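Local coordinates for protein alpha-glucosidase (Pseudoalteromonas sp. K8, PDB 5HQA) that probably hydrolyses alpha-glucosidic linkages as a family 97 glycoside hydrolase, with chloride-induced activation and a calcium ion bound near the sugar site, at residues A[51-65]-A[76-90]. Numbering follows the deposited sequence.
Sequences SFKITKVQQQSTNTQ and VVDQHNEVTVTFAKP. With FMT (formic acid), chain I.
F52 and K89 pack where two long antiparallel strands of a beta hairpin meet, 53-65 forming the outer edge of a large antiparallel sheet in the N-terminal region and 76-89 lying one strand further in. This is the tight end. K89 CB sits 3.6 Å from the centroid of the F52 ring, squarely over its face in a CH-pi contact, while F48 and Y97 also meet that ring. Next along, I54 and F87 run side by side, I54 CG1 reaching F87 CE1 at 3.4 Å; the CG1 branch also touches V85 CG1. Just beyond I54 a beta bulge shifts the pairing: T55 N donates to T86 O, yet T86 N turns to K56 O (2.9 Å).

Midway along, on the face of K56, Q58 and Q60, the contact is looser and ordered waters bridge the two strands. One water takes a hydrogen bond from Q58 NE2 and gives one to T84 O; a formic acid molecule, probably from the crystallisation liquor, accepts through O2 from Q60 NE2. Q60 lies alongside E82, whose OE2 forms a salt bridge with R100 on the neighbouring strand 95-104.

Nearer the hairpin turn, H80 CG stands between its own N and carbonyl carbon (chi1 70°), setting the imidazole beside T62, with CE1 3.3 Å from T62 OG1. Both ring nitrogens form hydrogen bonds in the ring plane, ND1 donating to D78 OD1 at 2.7 Å and NE2 to E82 OE1, which fixes the ring's rotation. On the opposite face, Q79 NE2 donates to N63 OD1 at 2.8 Å, approaching from 45° above the N63 carbonyl plane.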
ATOM      1  N   SER A  51      -9.879  16.192  33.051  1.00 21.90           N
ATOM      2  CA  SER A  51     -10.564  17.430  33.423  1.00 25.49           C
ATOM      3  C   SER A  51     -10.948  18.300  32.229  1.00 24.33           C
ATOM      4  O   SER A  51     -11.348  19.458  32.421  1.00 25.31           O
ATOM      5  CB  SER A  51      -9.738  18.269  34.405  1.00 29.44           C
ATOM      6  OG  SER A  51      -9.296  17.475  35.490  1.00 37.30           O
ATOM      7  N   PHE A  52     -10.839  17.790  31.007  1.00 21.65           N
ATOM      8  CA  PHE A  52     -11.380  18.483  29.848  1.00 21.50           C
ATOM      9  C   PHE A  52     -12.864  18.160  29.712  1.00 26.95           C
ATOM     10  O   PHE A  52     -13.261  16.992  29.807  1.00 28.43           O
ATOM     11  CB  PHE A  52     -10.622  18.073  28.583  1.00 17.56           C
ATOM     12  CG  PHE A  52      -9.316  18.795  28.401  1.00 18.24           C
ATOM     13  CD1 PHE A  52      -8.187  18.410  29.113  1.00 18.24           C
ATOM     14  CD2 PHE A  52      -9.216  19.866  27.521  1.00 18.88           C
ATOM     15  CE1 PHE A  52      -6.982  19.084  28.953  1.00 20.59           C
ATOM     16  CE2 PHE A  52      -8.015  20.538  27.349  1.00 19.48           C
ATOM     17  CZ  PHE A  52      -6.895  20.150  28.073  1.00 21.80           C
ATOM     18  N   LYS A  53     -13.684  19.192  29.499  1.00 20.12           N
ATOM     19  CA  LYS A  53     -15.123  19.032  29.351  1.00 20.40           C
ATOM     20  C   LYS A  53     -15.566  19.520  27.975  1.00 19.64           C
ATOM     21  O   LYS A  53     -14.971  20.440  27.407  1.00 17.05           O
ATOM     22  CB  LYS A  53     -15.894  19.801  30.447  1.00 22.23           C
ATOM     23  CG  LYS A  53     -15.557  19.377  31.885  1.00 26.84           C
ATOM     24  CD  LYS A  53     -15.913  17.919  32.124  0.71 32.69           C
ATOM     25  CE  LYS A  53     -15.379  17.413  33.455  0.62 38.00           C
ATOM     26  NZ  LYS A  53     -15.412  15.918  33.513  0.88 42.73           N
ATOM     27  N   ILE A  54     -16.625  18.897  27.450  1.00 17.26           N
ATOM     28  CA  ILE A  54     -17.200  19.327  26.177  1.00 17.96           C
ATOM     29  C   ILE A  54     -17.919  20.654  26.371  1.00 20.51           C
ATOM     30  O   ILE A  54     -18.792  20.786  27.237  1.00 20.55           O
ATOM     31  CB  ILE A  54     -18.166  18.265  25.628  1.00 16.82           C
ATOM     32  CG1 ILE A  54     -17.427  16.953  25.335  1.00 16.26           C
ATOM     33  CG2 ILE A  54     -18.871  18.790  24.362  1.00 15.37           C
ATOM     34  CD1 ILE A  54     -18.358  15.762  25.113  1.00 18.32           C
ATOM     35  N   THR A  55     -17.557  21.645  25.558  1.00 19.43           N
ATOM     36  CA  THR A  55     -18.207  22.945  25.597  1.00 19.15           C
ATOM     37  C   THR A  55     -19.083  23.220  24.386  1.00 20.57           C
ATOM     38  O   THR A  55     -20.015  24.028  24.492  1.00 21.88           O
ATOM     39  CB  THR A  55     -17.163  24.065  25.696  1.00 21.68           C
ATOM     40  OG1 THR A  55     -16.296  23.999  24.561  1.00 21.97           O
ATOM     41  CG2 THR A  55     -16.335  23.916  26.961  1.00 21.96           C
ATOM     42  N   LYS A  56     -18.819  22.566  23.254  1.00 16.12           N
ATOM     43  CA  LYS A  56     -19.462  22.898  21.993  1.00 16.27           C
ATOM     44  C   LYS A  56     -19.390  21.696  21.061  1.00 20.13           C
ATOM     45  O   LYS A  56     -18.383  20.981  21.043  1.00 16.40           O
ATOM     46  CB  LYS A  56     -18.780  24.113  21.345  1.00 18.99           C
ATOM     47  CG  LYS A  56     -19.442  24.626  20.088  1.00 23.95           C
ATOM     48  CD  LYS A  56     -18.904  25.992  19.688  1.00 30.47           C
ATOM     49  CE  LYS A  56     -17.413  25.954  19.492  1.00 38.86           C
ATOM     50  NZ  LYS A  56     -16.865  27.316  19.249  0.77 43.62           N
ATOM     51  N   VAL A  57     -20.462  21.474  20.295  1.00 15.81           N
ATOM     52  CA  VAL A  57     -20.443  20.533  19.182  1.00 15.37           C
ATOM     53  C   VAL A  57     -20.964  21.252  17.945  1.00 17.12           C
ATOM     54  O   VAL A  57     -21.912  22.042  18.026  1.00 16.99           O
ATOM     55  CB  VAL A  57     -21.258  19.251  19.466  1.00 20.86           C
ATOM     56  CG1 VAL A  57     -20.731  18.551  20.712  1.00 22.42           C
ATOM     57  CG2 VAL A  57     -22.727  19.551  19.618  1.00 20.98           C
ATOM     58  N   GLN A  58     -20.330  20.997  16.804  1.00 15.42           N
ATOM     59  CA  GLN A  58     -20.730  21.592  15.535  1.00 15.76           C
ATOM     60  C   GLN A  58     -20.969  20.476  14.532  1.00 15.41           C
ATOM     61  O   GLN A  58     -20.041  19.727  14.210  1.00 17.26           O
ATOM     62  CB  GLN A  58     -19.659  22.558  15.034  1.00 15.86           C
ATOM     63  CG  GLN A  58     -19.415  23.689  16.007  1.00 21.43           C
ATOM     64  CD  GLN A  58     -18.285  24.586  15.575  1.00 26.37           C
ATOM     65  OE1 GLN A  58     -18.487  25.522  14.798  1.00 29.18           O
ATOM     66  NE2 GLN A  58     -17.077  24.303  16.067  1.00 24.09           N
ATOM     67  N   GLN A  59     -22.201  20.365  14.048  1.00 15.76           N
ATOM     68  CA  GLN A  59     -22.604  19.296  13.144  1.00 16.25           C
ATOM     69  C   GLN A  59     -22.678  19.808  11.713  1.00 19.38           C
ATOM     70  O   GLN A  59     -23.204  20.895  11.456  1.00 16.87           O
ATOM     71  CB  GLN A  59     -23.969  18.732  13.541  1.00 15.80           C
ATOM     72  CG  GLN A  59     -24.043  18.256  14.972  1.00 19.79           C
ATOM     73  CD  GLN A  59     -25.475  18.006  15.404  1.00 24.00           C
ATOM     74  OE1 GLN A  59     -26.415  18.216  14.629  1.00 24.03           O
ATOM     75  NE2 GLN A  59     -25.652  17.558  16.644  1.00 23.53           N
ATOM     76  N   GLN A  60     -22.161  19.007  10.783  1.00 16.05           N
ATOM     77  CA  GLN A  60     -22.314  19.280   9.364  1.00 17.69           C
ATOM     78  C   GLN A  60     -22.241  17.950   8.630  1.00 16.19           C
ATOM     79  O   GLN A  60     -22.082  16.892   9.240  1.00 17.06           O
ATOM     80  CB  GLN A  60     -21.274  20.288   8.867  1.00 22.00           C
ATOM     81  CG  GLN A  60     -19.839  19.905   9.067  1.00 25.16           C
ATOM     82  CD  GLN A  60     -18.928  21.129   9.071  1.00 35.26           C
ATOM     83  OE1 GLN A  60     -19.087  22.040   8.258  1.00 40.99           O
ATOM     84  NE2 GLN A  60     -17.986  21.161  10.002  1.00 35.07           N
ATOM     85  N   SER A  61     -22.387  18.000   7.313  1.00 16.30           N
ATOM     86  CA  SER A  61     -22.464  16.754   6.565  1.00 16.56           C
ATOM     87  C   SER A  61     -22.031  17.007   5.131  1.00 18.80           C
ATOM     88  O   SER A  61     -22.002  18.148   4.660  1.00 17.79           O
ATOM     89  CB  SER A  61     -23.876  16.168   6.607  1.00 16.14           C
ATOM     90  OG  SER A  61     -24.801  17.077   6.020  1.00 19.75           O
ATOM     91  N   THR A  62     -21.718  15.911   4.438  1.00 15.92           N
ATOM     92  CA  THR A  62     -21.188  15.949   3.085  1.00 17.16           C
ATOM     93  C   THR A  62     -21.889  14.891   2.252  1.00 15.79           C
ATOM     94  O   THR A  62     -22.105  13.762   2.710  1.00 16.29           O
ATOM     95  CB  THR A  62     -19.667  15.702   3.082  1.00 19.42           C
ATOM     96  OG1 THR A  62     -19.003  16.774   3.762  1.00 19.81           O
ATOM     97  CG2 THR A  62     -19.116  15.595   1.669  1.00 18.86           C
ATOM     98  N   ASN A  63     -22.240  15.259   1.023  1.00 16.39           N
ATOM     99  CA  ASN A  63     -22.771  14.291   0.062  1.00 17.57           C
ATOM    100  C   ASN A  63     -22.273  14.733  -1.311  1.00 18.00           C
ATOM    101  O   ASN A  63     -22.972  15.446  -2.032  1.00 19.21           O
ATOM    102  CB  ASN A  63     -24.289  14.210   0.107  1.00 17.80           C
ATOM    103  CG  ASN A  63     -24.837  13.255  -0.924  1.00 24.12           C
ATOM    104  OD1 ASN A  63     -24.114  12.418  -1.452  1.00 25.14           O
ATOM    105  ND2 ASN A  63     -26.115  13.376  -1.223  1.00 26.83           N
ATOM    106  N   THR A  64     -21.068  14.296  -1.665  1.00 16.95           N
ATOM    107  CA  THR A  64     -20.438  14.769  -2.882  1.00 19.54           C
ATOM    108  C   THR A  64     -19.674  13.623  -3.537  1.00 20.90           C
ATOM    109  O   THR A  64     -19.652  12.495  -3.038  1.00 18.64           O
ATOM    110  CB  THR A  64     -19.526  15.962  -2.582  1.00 28.26           C
ATOM    111  OG1 THR A  64     -19.105  16.544  -3.818  1.00 39.69           O
ATOM    112  CG2 THR A  64     -18.298  15.521  -1.792  1.00 15.59           C
ATOM    113  N   GLN A  65     -19.055  13.920  -4.679  1.00 16.25           N
ATOM    114  CA  GLN A  65     -18.224  12.947  -5.374  1.00 16.54           C
ATOM    115  C   GLN A  65     -17.122  13.693  -6.112  1.00 19.31           C
ATOM    116  O   GLN A  65     -17.255  14.877  -6.425  1.00 20.28           O
ATOM    117  CB  GLN A  65     -19.048  12.097  -6.340  1.00 16.35           C
ATOM    118  CG  GLN A  65     -19.624  12.878  -7.503  1.00 21.25           C
ATOM    119  CD  GLN A  65     -20.381  11.988  -8.462  1.00 28.52           C
ATOM    120  OE1 GLN A  65     -21.223  11.185  -8.046  1.00 31.98           O
ATOM    121  NE2 GLN A  65     -20.069  12.101  -9.756  1.00 27.49           N
ATOM    122  N   VAL A  76     -15.180   8.732  -6.935  1.00 14.74           N
ATOM    123  CA  VAL A  76     -15.177   8.413  -5.511  1.00 14.14           C
ATOM    124  C   VAL A  76     -16.297   9.207  -4.867  1.00 15.32           C
ATOM    125  O   VAL A  76     -16.330  10.440  -4.970  1.00 17.27           O
ATOM    126  CB  VAL A  76     -13.829   8.738  -4.846  1.00 16.22           C
ATOM    127  CG1 VAL A  76     -13.905   8.518  -3.337  1.00 13.14           C
ATOM    128  CG2 VAL A  76     -12.697   7.899  -5.475  1.00 16.25           C
ATOM    129  N   VAL A  77     -17.203   8.502  -4.199  1.00 15.40           N
ATOM    130  CA  VAL A  77     -18.331   9.109  -3.504  1.00 15.07           C
ATOM    131  C   VAL A  77     -17.928   9.387  -2.060  1.00 15.26           C
ATOM    132  O   VAL A  77     -17.341   8.525  -1.395  1.00 14.87           O
ATOM    133  CB  VAL A  77     -19.559   8.186  -3.570  1.00 15.43           C
ATOM    134  CG1 VAL A  77     -20.638   8.646  -2.592  1.00 18.08           C
ATOM    135  CG2 VAL A  77     -20.090   8.128  -4.997  1.00 15.33           C
ATOM    136  N   ASP A  78     -18.234  10.597  -1.578  1.00 17.10           N
ATOM    137  CA  ASP A  78     -17.958  11.018  -0.203  1.00 16.26           C
ATOM    138  C   ASP A  78     -19.291  11.379   0.454  1.00 16.90           C
ATOM    139  O   ASP A  78     -19.824  12.467   0.226  1.00 18.07           O
ATOM    140  CB  ASP A  78     -16.990  12.205  -0.174  1.00 16.45           C
ATOM    141  CG  ASP A  78     -16.594  12.615   1.251  1.00 22.79           C
ATOM    142  OD1 ASP A  78     -17.179  12.091   2.222  1.00 24.32           O
ATOM    143  OD2 ASP A  78     -15.694  13.473   1.406  1.00 25.04           O
ATOM    144  N   GLN A  79     -19.831  10.476   1.271  1.00 15.03           N
ATOM    145  CA  GLN A  79     -21.061  10.733   2.020  1.00 15.24           C
ATOM    146  C   GLN A  79     -20.783  10.463   3.488  1.00 17.12           C
ATOM    147  O   GLN A  79     -20.507   9.320   3.865  1.00 14.74           O
ATOM    148  CB  GLN A  79     -22.209   9.856   1.529  1.00 19.21           C
ATOM    149  CG  GLN A  79     -22.627  10.166   0.110  1.00 26.19           C
ATOM    150  CD  GLN A  79     -23.617   9.158  -0.465  1.00 32.23           C
ATOM    151  OE1 GLN A  79     -23.581   7.967  -0.134  1.00 33.74           O
ATOM    152  NE2 GLN A  79     -24.502   9.634  -1.339  1.00 30.39           N
ATOM    153  N   HIS A  80     -20.850  11.502   4.316  1.00 13.74           N
ATOM    154  CA  HIS A  80     -20.582  11.298   5.731  1.00 13.36           C
ATOM    155  C   HIS A  80     -21.280  12.378   6.540  1.00 15.66           C
ATOM    156  O   HIS A  80     -21.616  13.450   6.029  1.00 14.46           O
ATOM    157  CB  HIS A  80     -19.072  11.284   6.036  1.00 12.84           C
ATOM    158  CG  HIS A  80     -18.402  12.618   5.893  1.00 16.20           C
ATOM    159  ND1 HIS A  80     -17.792  13.026   4.722  1.00 16.21           N
ATOM    160  CD2 HIS A  80     -18.218  13.626   6.783  1.00 16.08           C
ATOM    161  CE1 HIS A  80     -17.274  14.231   4.894  1.00 18.61           C
ATOM    162  NE2 HIS A  80     -17.524  14.620   6.134  1.00 18.58           N
ATOM    163  N   ASN A  81     -21.521  12.064   7.807  1.00 13.55           N
ATOM    164  CA  ASN A  81     -21.884  13.070   8.790  1.00 13.79           C
ATOM    165  C   ASN A  81     -20.645  13.417   9.603  1.00 14.71           C
ATOM    166  O   ASN A  81     -19.759  12.587   9.800  1.00 14.79           O
ATOM    167  CB  ASN A  81     -23.003  12.580   9.706  1.00 13.98           C
ATOM    168  CG  ASN A  81     -24.309  12.408   8.973  1.00 18.67           C
ATOM    169  OD1 ASN A  81     -24.659  13.222   8.112  1.00 15.57           O
ATOM    170  ND2 ASN A  81     -25.040  11.345   9.294  1.00 15.46           N
ATOM    171  N   GLU A  82     -20.590  14.658  10.064  1.00 14.40           N
ATOM    172  CA  GLU A  82     -19.396  15.205  10.683  1.00 14.08           C
ATOM    173  C   GLU A  82     -19.790  15.918  11.966  1.00 14.73           C
ATOM    174  O   GLU A  82     -20.831  16.577  12.019  1.00 14.76           O
ATOM    175  CB  GLU A  82     -18.714  16.170   9.717  1.00 15.71           C
ATOM    176  CG  GLU A  82     -17.382  16.748  10.153  1.00 19.60           C
ATOM    177  CD  GLU A  82     -16.715  17.501   9.005  1.00 27.46           C
ATOM    178  OE1 GLU A  82     -17.071  17.240   7.834  1.00 31.01           O
ATOM    179  OE2 GLU A  82     -15.855  18.360   9.257  1.00 32.38           O
ATOM    180  N   VAL A  83     -18.979  15.769  13.008  1.00 13.93           N
ATOM    181  CA  VAL A  83     -19.152  16.579  14.208  1.00 14.99           C
ATOM    182  C   VAL A  83     -17.779  17.005  14.701  1.00 17.23           C
ATOM    183  O   VAL A  83     -16.837  16.208  14.727  1.00 17.13           O
ATOM    184  CB  VAL A  83     -19.939  15.846  15.318  1.00 14.71           C
ATOM    185  CG1 VAL A  83     -19.149  14.663  15.880  1.00 13.00           C
ATOM    186  CG2 VAL A  83     -20.336  16.843  16.441  1.00 14.20           C
ATOM    187  N   THR A  84     -17.661  18.279  15.065  1.00 13.92           N
ATOM    188  CA  THR A  84     -16.473  18.793  15.725  1.00 14.22           C
ATOM    189  C   THR A  84     -16.828  19.020  17.187  1.00 15.25           C
ATOM    190  O   THR A  84     -17.755  19.782  17.494  1.00 14.31           O
ATOM    191  CB  THR A  84     -15.983  20.077  15.064  1.00 15.27           C
ATOM    192  OG1 THR A  84     -15.742  19.824  13.674  1.00 18.87           O
ATOM    193  CG2 THR A  84     -14.691  20.541  15.719  1.00 15.45           C
ATOM    194  N   VAL A  85     -16.115  18.336  18.078  1.00 13.45           N
ATOM    195  CA  VAL A  85     -16.363  18.392  19.514  1.00 13.93           C
ATOM    196  C   VAL A  85     -15.243  19.202  20.141  1.00 14.63           C
ATOM    197  O   VAL A  85     -14.068  18.862  19.978  1.00 14.07           O
ATOM    198  CB  VAL A  85     -16.428  16.985  20.126  1.00 13.65           C
ATOM    199  CG1 VAL A  85     -16.774  17.075  21.597  1.00 14.02           C
ATOM    200  CG2 VAL A  85     -17.439  16.130  19.374  1.00 13.58           C
ATOM    201  N   THR A  86     -15.593  20.277  20.843  1.00 14.24           N
ATOM    202  CA  THR A  86     -14.597  21.134  21.470  1.00 16.10           C
ATOM    203  C   THR A  86     -14.527  20.813  22.955  1.00 17.17           C
ATOM    204  O   THR A  86     -15.561  20.761  23.630  1.00 15.36           O
ATOM    205  CB  THR A  86     -14.924  22.613  21.260  1.00 19.37           C
ATOM    206  OG1 THR A  86     -14.875  22.903  19.863  1.00 19.51           O
ATOM    207  CG2 THR A  86     -13.911  23.488  21.978  1.00 19.26           C
ATOM    208  N   PHE A  87     -13.309  20.591  23.448  1.00 15.30           N
ATOM    209  CA  PHE A  87     -13.038  20.310  24.850  1.00 14.32           C
ATOM    210  C   PHE A  87     -12.263  21.471  25.450  1.00 17.91           C
ATOM    211  O   PHE A  87     -11.391  22.051  24.795  1.00 18.70           O
ATOM    212  CB  PHE A  87     -12.207  19.037  25.024  1.00 14.17           C
ATOM    213  CG  PHE A  87     -12.843  17.806  24.459  1.00 17.67           C
ATOM    214  CD1 PHE A  87     -13.673  17.015  25.242  1.00 18.93           C
ATOM    215  CD2 PHE A  87     -12.595  17.421  23.152  1.00 16.75           C
ATOM    216  CE1 PHE A  87     -14.255  15.870  24.724  1.00 18.85           C
ATOM    217  CE2 PHE A  87     -13.172  16.276  22.633  1.00 19.00           C
ATOM    218  CZ  PHE A  87     -14.001  15.499  23.421  1.00 17.28           C
ATOM    219  N   ALA A  88     -12.545  21.786  26.708  1.00 17.25           N
ATOM    220  CA  ALA A  88     -11.808  22.843  27.379  1.00 17.92           C
ATOM    221  C   ALA A  88     -11.589  22.472  28.836  1.00 19.82           C
ATOM    222  O   ALA A  88     -12.446  21.849  29.470  1.00 17.36           O
ATOM    223  CB  ALA A  88     -12.533  24.188  27.283  1.00 17.24           C
ATOM    224  N   LYS A  89     -10.429  22.864  29.352  1.00 18.11           N
ATOM    225  CA  LYS A  89     -10.058  22.708  30.742  1.00 19.33           C
ATOM    226  C   LYS A  89      -9.693  24.078  31.298  1.00 21.48           C
ATOM    227  O   LYS A  89      -8.922  24.811  30.662  1.00 22.37           O
ATOM    228  CB  LYS A  89      -8.865  21.736  30.878  1.00 17.88           C
ATOM    229  CG  LYS A  89      -8.317  21.584  32.291  1.00 20.73           C
ATOM    230  CD  LYS A  89      -7.127  20.630  32.292  1.00 25.28           C
ATOM    231  CE  LYS A  89      -6.618  20.336  33.703  1.00 30.34           C
ATOM    232  NZ  LYS A  89      -5.957  21.508  34.355  1.00 31.22           N
ATOM    233  N   PRO A  90     -10.247  24.480  32.439  1.00 25.58           N
ATOM    234  CA  PRO A  90      -9.894  25.786  33.005  1.00 27.43           C
ATOM    235  C   PRO A  90      -8.469  25.798  33.539  1.00 30.73           C
ATOM    236  O   PRO A  90      -7.882  24.761  33.863  1.00 26.61           O
ATOM    237  CB  PRO A  90     -10.909  25.971  34.137  1.00 25.57           C
ATOM    238  CG  PRO A  90     -11.274  24.594  34.531  1.00 27.79           C
ATOM    239  CD  PRO A  90     -11.238  23.767  33.263  1.00 25.12           C
TER
HETATM  240  C   FMT I 708     -16.487  23.222  12.103  1.00 42.11           C
HETATM  241  O1  FMT I 708     -15.586  23.188  12.941  1.00 41.82           O
HETATM  242  O2  FMT I 708     -16.297  23.397  10.895  1.00 40.46           O
HETATM  243  O   HOH W   1     -14.220  25.954  18.851  1.00 41.77           O
HETATM  244  O   HOH W   2     -17.072  22.476  18.257  1.00 16.76           O
HETATM  245  O   HOH W   3     -18.054  19.782  12.186  1.00 18.27           O
HETATM  246  O   HOH W   4     -19.274  17.531   6.290  1.00 22.39           O